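Local structure of Lmo0135 protein (5ISU) at residues 247-252 / 474-479; 19-24 / 228-233. The protein probably binds peptides outside the cell and hands them to an ABC transporter, as the substrate-binding component CtaP of that system. All blocks are in the same frame, centred on the assembly; numbering follows the deposited sequence. Where two conformers were deposited one is given.

Overall arrangement
Contacts 1 and 2 sit side by side, their centres about 11 Å apart, on the same side of the chain's centre and 24 and 22 Å from it. Strand 462-475, which ends in contact 1, neighbours strand 231-233 in the large mixed sheet; contact 2 joins that sheet to strand 19-24, the outermost strand of the four-stranded sheet. Two residues of contact 1 tie the N-terminal strand to the end of 462-475. Y478 OH lies 2.5 Å from S19 O, a probable hydrogen bond, and its ring packs on L20. D475 N makes a backbone hydrogen bond to N230 O at 2.8 Å, beside a side-chain bond from N230 ND2 to D475 OD2.

Contact 1 (247-252 / 474-479); sequences AVNIIT and LDSRYG
A247 opens the pairing: its carbonyl O takes the N-H of S476 at 3.0 Å, a nearly straight bond whose donor stands above the carbonyl plane, about 40° out of it. Its methyl group meets S476 CB. V248 faces D475 as an antiparallel non-hydrogen-bonded pair; the two side chains diverge, and V248 CA makes a CA-H...O contact with L474 O at 3.5 Å. N249 and L474 form the hydrogen-bonded pair. N249 N donates to L474 O at 2.9 Å, and L474 N returns the bond to N249 O at 3.0 Å, this one lying in the carbonyl plane. The N249 side chain, with CG beside its own backbone N (chi1 -64°), turns its amide back along the strand, where OD1 accepts a weak bond from S476 OG at 3.1 Å. I250 faces away, onto V242 and E243 of helix 239-245. Beyond it, I251 brings CD1 to L474 CB at 4.5 Å, a light apolar touch on the side where Q481 of helix 481-484 also packs against N249, I251 and L474.

On the partner segment the pairing holds as far as S476, while the chain already turns from D475 on. D475 OD1 accepts from R477 N at 3.0 Å, met from above the carboxylate plane, and OD2 forms a salt bridge with R477 NE. Y478 N donates to D475 O, the bond that closes the turn. These are the regular last rungs of an antiparallel β-ladder, running into a type I β-turn from D475 to Y478 with an Asx turn on its first residue.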
loop_
_atom_site.group_PDB
_atom_site.type_symbol
_atom_site.label_atom_id
_atom_site.label_comp_id
_atom_site.label_asym_id
_atom_site.label_seq_id
_atom_site.Cartn_x
_atom_site.Cartn_y
_atom_site.Cartn_z
ATOM N N ALA A 247 -13.135 -27.161 -3.167
ATOM C CA ALA A 247 -12.499 -26.906 -4.451
ATOM C C ALA A 247 -12.209 -25.408 -4.602
ATOM O O ALA A 247 -13.079 -24.641 -4.981
ATOM C CB ALA A 247 -13.370 -27.414 -5.595
ATOM N N VAL A 248 -10.989 -25.008 -4.257
ATOM C CA VAL A 248 -10.550 -23.621 -4.389
ATOM C C VAL A 248 -9.127 -23.569 -4.931
ATOM O O VAL A 248 -8.299 -24.438 -4.641
ATOM C CB VAL A 248 -10.557 -22.831 -3.050
ATOM C CG1 VAL A 248 -11.950 -22.791 -2.428
ATOM C CG2 VAL A 248 -9.536 -23.400 -2.070
ATOM N N ASN A 249 -8.855 -22.536 -5.713
ATOM C CA ASN A 249 -7.527 -22.303 -6.224
ATOM C C ASN A 249 -6.898 -21.261 -5.283
ATOM O O ASN A 249 -7.521 -20.239 -4.967
ATOM C CB ASN A 249 -7.596 -21.806 -7.678
ATOM C CG ASN A 249 -8.184 -22.856 -8.636
ATOM O OD1 ASN A 249 -8.006 -24.070 -8.465
ATOM N ND2 ASN A 249 -8.870 -22.383 -9.656
ATOM N N ILE A 250 -5.697 -21.549 -4.797
ATOM C CA ILE A 250 -4.995 -20.636 -3.926
ATOM C C ILE A 250 -4.040 -19.837 -4.776
ATOM O O ILE A 250 -3.289 -20.410 -5.560
ATOM C CB ILE A 250 -4.224 -21.379 -2.837
ATOM C CG1 ILE A 250 -5.189 -22.220 -1.988
ATOM C CG2 ILE A 250 -3.450 -20.402 -1.964
ATOM C CD1 ILE A 250 -6.282 -21.413 -1.319
ATOM N N ILE A 251 -4.086 -18.512 -4.632
ATOM C CA ILE A 251 -3.234 -17.615 -5.403
ATOM C C ILE A 251 -2.364 -16.809 -4.443
ATOM O O ILE A 251 -2.877 -16.172 -3.528
ATOM C CB ILE A 251 -4.067 -16.627 -6.235
ATOM C CG1 ILE A 251 -5.226 -17.339 -6.937
ATOM C CG2 ILE A 251 -3.175 -15.935 -7.252
ATOM C CD1 ILE A 251 -6.220 -16.397 -7.578
ATOM N N THR A 252 -1.063 -16.836 -4.691
ATOM C CA THR A 252 -0.067 -16.143 -3.894
ATOM C C THR A 252 0.681 -15.159 -4.807
ATOM O O THR A 252 1.190 -15.545 -5.846
ATOM C CB THR A 252 0.910 -17.148 -3.284
ATOM O OG1 THR A 252 0.185 -18.046 -2.432
ATOM C CG2 THR A 252 1.996 -16.435 -2.471
ATOM N N LEU A 474 -9.927 -18.599 -4.326
ATOM C CA LEU A 474 -10.977 -18.372 -5.322
ATOM C C LEU A 474 -11.663 -19.692 -5.672
ATOM O O LEU A 474 -11.005 -20.606 -6.143
ATOM C CB LEU A 474 -10.378 -17.785 -6.610
ATOM C CG LEU A 474 -11.356 -17.617 -7.784
ATOM C CD1 LEU A 474 -12.455 -16.662 -7.360
ATOM C CD2 LEU A 474 -10.708 -17.118 -9.080
ATOM N N ASP A 475 -12.981 -19.752 -5.484
ATOM C CA ASP A 475 -13.802 -20.931 -5.807
ATOM C C ASP A 475 -13.388 -21.453 -7.212
ATOM O O ASP A 475 -13.375 -20.691 -8.208
ATOM C CB ASP A 475 -15.287 -20.539 -5.688
ATOM C CG ASP A 475 -16.260 -21.643 -6.093
ATOM O OD1 ASP A 475 -15.884 -22.633 -6.770
ATOM O OD2 ASP A 475 -17.462 -21.474 -5.776
ATOM N N SER A 476 -13.028 -22.741 -7.261
ATOM C CA SER A 476 -12.532 -23.391 -8.487
ATOM C C SER A 476 -13.447 -23.332 -9.687
ATOM O O SER A 476 -12.983 -23.522 -10.793
ATOM C CB SER A 476 -12.092 -24.842 -8.227
ATOM O OG SER A 476 -10.853 -24.845 -7.540
ATOM N N ARG A 477 -14.726 -23.053 -9.482
ATOM C CA ARG A 477 -15.657 -22.900 -10.596
ATOM C C ARG A 477 -15.432 -21.574 -11.375
ATOM O O ARG A 477 -16.011 -21.389 -12.449
ATOM C CB ARG A 477 -17.100 -22.922 -10.091
ATOM C CG ARG A 477 -17.503 -24.157 -9.283
ATOM C CD ARG A 477 -18.948 -24.060 -8.822
ATOM N NE ARG A 477 -19.213 -22.791 -8.148
ATOM C CZ ARG A 477 -20.414 -22.352 -7.774
ATOM N NH1 ARG A 477 -21.507 -23.088 -7.978
ATOM N NH2 ARG A 477 -20.522 -21.158 -7.187
ATOM N N TYR A 478 -14.600 -20.667 -10.848
ATOM C CA TYR A 478 -14.362 -19.371 -11.495
ATOM C C TYR A 478 -13.032 -19.315 -12.247
ATOM O O TYR A 478 -11.990 -19.674 -11.709
ATOM C CB TYR A 478 -14.408 -18.223 -10.462
ATOM C CG TYR A 478 -15.773 -17.999 -9.851
ATOM C CD1 TYR A 478 -16.212 -18.776 -8.795
ATOM C CD2 TYR A 478 -16.623 -16.996 -10.328
ATOM C CE1 TYR A 478 -17.463 -18.585 -8.232
ATOM C CE2 TYR A 478 -17.873 -16.781 -9.764
ATOM C CZ TYR A 478 -18.292 -17.586 -8.710
ATOM O OH TYR A 478 -19.538 -17.420 -8.142
ATOM N N GLY A 479 -13.072 -18.865 -13.494
ATOM C CA GLY A 479 -11.863 -18.723 -14.286
ATOM C C GLY A 479 -11.531 -17.254 -14.483
ATOM O O GLY A 479 -12.248 -16.362 -13.992
#

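Contact 2 (19-24 / 228-233); sequences SLIIGV and EINLKS
I21 and G23 carry the backbone bonds by which strand 19-24 meets strand 231-233, which runs in nearly the same direction: the axes are 4.7 Å apart and inclined by 17°. This is a single β-bridge, I22 with L231, between the edge strand of the four-stranded mixed sheet and a strand of the larger sheet that contains 462-475.

The tight part lies around N230. Its N donates to I21 O at 2.9 Å, and L231 N adds a weak bond to the same oxygen, so two neighbouring N-H groups share one carbonyl. The N230 side chain sends OD1 back to I21 N; the N-H arrives in the amide plane on a lone pair, 2.9 Å away, where a regular strand would offer a backbone carbonyl. I21 N on OD1 and D475 OD2 on ND2 together hold the orientation of the amide. L20 runs antiparallel to the N230 side chain and lays CD1 on N230 CB at 3.5 Å. I22 and L231 leave their strands together, with I22 CG2 4.1 Å from L231 CG, in a buried layer that M491 and F492 help to cover. G23 N donates to L231 O at 2.7 Å, a straight bond (N-H...O 171°) nearly in line with the C=O bond, and I229 CG2 rests 3.7 Å from the same G23 N.

The looser side is at the ends. The exposed E228 contributes its carbonyl O, which touches I21 CG2. At the other end direct pairing gives way to water: a single molecule donates to G23 O at 2.7 Å and accepts from S233 N. Next to it K232, kinked near its end, curls forward, so that NZ donates to S233 O, and the same nitrogen also bonds N221 OD1.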
loop_
_atom_site.group_PDB
_atom_site.type_symbol
_atom_site.label_atom_id
_atom_site.label_comp_id
_atom_site.label_asym_id
_atom_site.label_seq_id
_atom_site.Cartn_x
_atom_site.Cartn_y
_atom_site.Cartn_z
ATOM N N SER A 19 -23.160 -14.846 -10.309
ATOM C CA SER A 19 -22.859 -13.983 -9.209
ATOM C C SER A 19 -21.517 -14.363 -8.610
ATOM O O SER A 19 -21.072 -15.495 -8.738
ATOM C CB SER A 19 -23.936 -14.147 -8.132
ATOM O OG SER A 19 -25.242 -13.958 -8.639
ATOM N N LEU A 20 -20.883 -13.395 -7.960
ATOM C CA LEU A 20 -19.627 -13.603 -7.241
ATOM C C LEU A 20 -19.785 -12.929 -5.894
ATOM O O LEU A 20 -20.207 -11.778 -5.823
ATOM C CB LEU A 20 -18.436 -12.982 -7.960
ATOM C CG LEU A 20 -17.070 -13.132 -7.262
ATOM C CD1 LEU A 20 -16.613 -14.575 -7.262
ATOM C CD2 LEU A 20 -16.023 -12.278 -7.949
ATOM N N ILE A 21 -19.452 -13.662 -4.837
ATOM C CA ILE A 21 -19.526 -13.177 -3.468
ATOM C C ILE A 21 -18.095 -13.065 -2.981
ATOM O O ILE A 21 -17.363 -14.054 -3.007
ATOM C CB ILE A 21 -20.248 -14.182 -2.562
ATOM C CG1 ILE A 21 -21.614 -14.541 -3.136
ATOM C CG2 ILE A 21 -20.408 -13.608 -1.169
ATOM C CD1 ILE A 21 -22.605 -13.411 -3.055
ATOM N N ILE A 22 -17.697 -11.870 -2.547
ATOM C CA ILE A 22 -16.332 -11.631 -2.073
ATOM C C ILE A 22 -16.334 -11.310 -0.588
ATOM O O ILE A 22 -17.078 -10.449 -0.131
ATOM C CB ILE A 22 -15.692 -10.464 -2.830
ATOM C CG1 ILE A 22 -15.898 -10.627 -4.337
ATOM C CG2 ILE A 22 -14.210 -10.327 -2.455
ATOM C CD1 ILE A 22 -15.256 -9.529 -5.155
ATOM N N GLY A 23 -15.486 -11.995 0.161
ATOM C CA GLY A 23 -15.435 -11.808 1.614
ATOM C C GLY A 23 -14.476 -10.698 1.989
ATOM O O GLY A 23 -13.350 -10.675 1.503
ATOM N N VAL A 24 -14.953 -9.744 2.785
ATOM C CA VAL A 24 -14.109 -8.665 3.309
ATOM C C VAL A 24 -14.281 -8.678 4.830
ATOM O O VAL A 24 -15.242 -9.267 5.350
ATOM C CB VAL A 24 -14.437 -7.298 2.701
ATOM C CG1 VAL A 24 -14.168 -7.322 1.215
ATOM C CG2 VAL A 24 -15.874 -6.894 2.973
ATOM N N GLU A 228 -20.863 -20.135 0.310
ATOM C CA GLU A 228 -21.571 -18.897 0.702
ATOM C C GLU A 228 -20.694 -17.659 0.421
ATOM O O GLU A 228 -21.189 -16.533 0.409
ATOM C CB GLU A 228 -21.991 -18.982 2.165
ATOM C CG GLU A 228 -23.003 -20.115 2.393
ATOM C CD GLU A 228 -23.184 -20.527 3.844
ATOM O OE1 GLU A 228 -22.475 -19.988 4.711
ATOM O OE2 GLU A 228 -24.028 -21.424 4.110
ATOM N N ILE A 229 -19.388 -17.899 0.258
ATOM C CA ILE A 229 -18.408 -16.905 -0.159
ATOM C C ILE A 229 -17.627 -17.616 -1.263
ATOM O O ILE A 229 -17.350 -18.819 -1.158
ATOM C CB ILE A 229 -17.459 -16.465 0.973
ATOM C CG1 ILE A 229 -18.244 -15.689 2.034
ATOM C CG2 ILE A 229 -16.352 -15.565 0.436
ATOM C CD1 ILE A 229 -17.404 -15.234 3.205
ATOM N N ASN A 230 -17.287 -16.873 -2.315
ATOM C CA ASN A 230 -16.563 -17.418 -3.469
ATOM C C ASN A 230 -15.098 -16.982 -3.568
ATOM O O ASN A 230 -14.313 -17.643 -4.243
ATOM C CB ASN A 230 -17.245 -16.946 -4.747
ATOM C CG ASN A 230 -18.688 -17.381 -4.841
ATOM O OD1 ASN A 230 -19.588 -16.542 -4.901
ATOM N ND2 ASN A 230 -18.921 -18.689 -4.817
ATOM N N LEU A 231 -14.751 -15.876 -2.907
ATOM C CA LEU A 231 -13.423 -15.280 -2.999
ATOM C C LEU A 231 -13.089 -14.462 -1.761
ATOM O O LEU A 231 -13.922 -13.730 -1.260
ATOM C CB LEU A 231 -13.357 -14.332 -4.232
ATOM C CG LEU A 231 -12.151 -13.354 -4.317
ATOM C CD1 LEU A 231 -10.828 -14.101 -4.373
ATOM C CD2 LEU A 231 -12.275 -12.405 -5.506
ATOM N N LYS A 232 -11.875 -14.615 -1.263
ATOM C CA LYS A 232 -11.425 -13.854 -0.102
ATOM C C LYS A 232 -9.934 -14.017 0.101
ATOM O O LYS A 232 -9.303 -14.928 -0.448
ATOM C CB LYS A 232 -12.114 -14.353 1.184
ATOM C CG LYS A 232 -11.720 -15.786 1.554
ATOM C CD LYS A 232 -12.578 -16.399 2.647
ATOM C CE LYS A 232 -12.431 -15.690 3.975
ATOM N NZ LYS A 232 -11.056 -15.766 4.538
ATOM N N SER A 233 -9.404 -13.151 0.945
ATOM C CA SER A 233 -8.029 -13.209 1.393
ATOM C C SER A 233 -7.920 -14.253 2.513
ATOM O O SER A 233 -8.831 -14.403 3.325
ATOM C CB SER A 233 -7.611 -11.853 1.930
ATOM O OG SER A 233 -7.728 -10.881 0.897
HETATM O O HOH W 1 -10.875 -11.264 2.318
#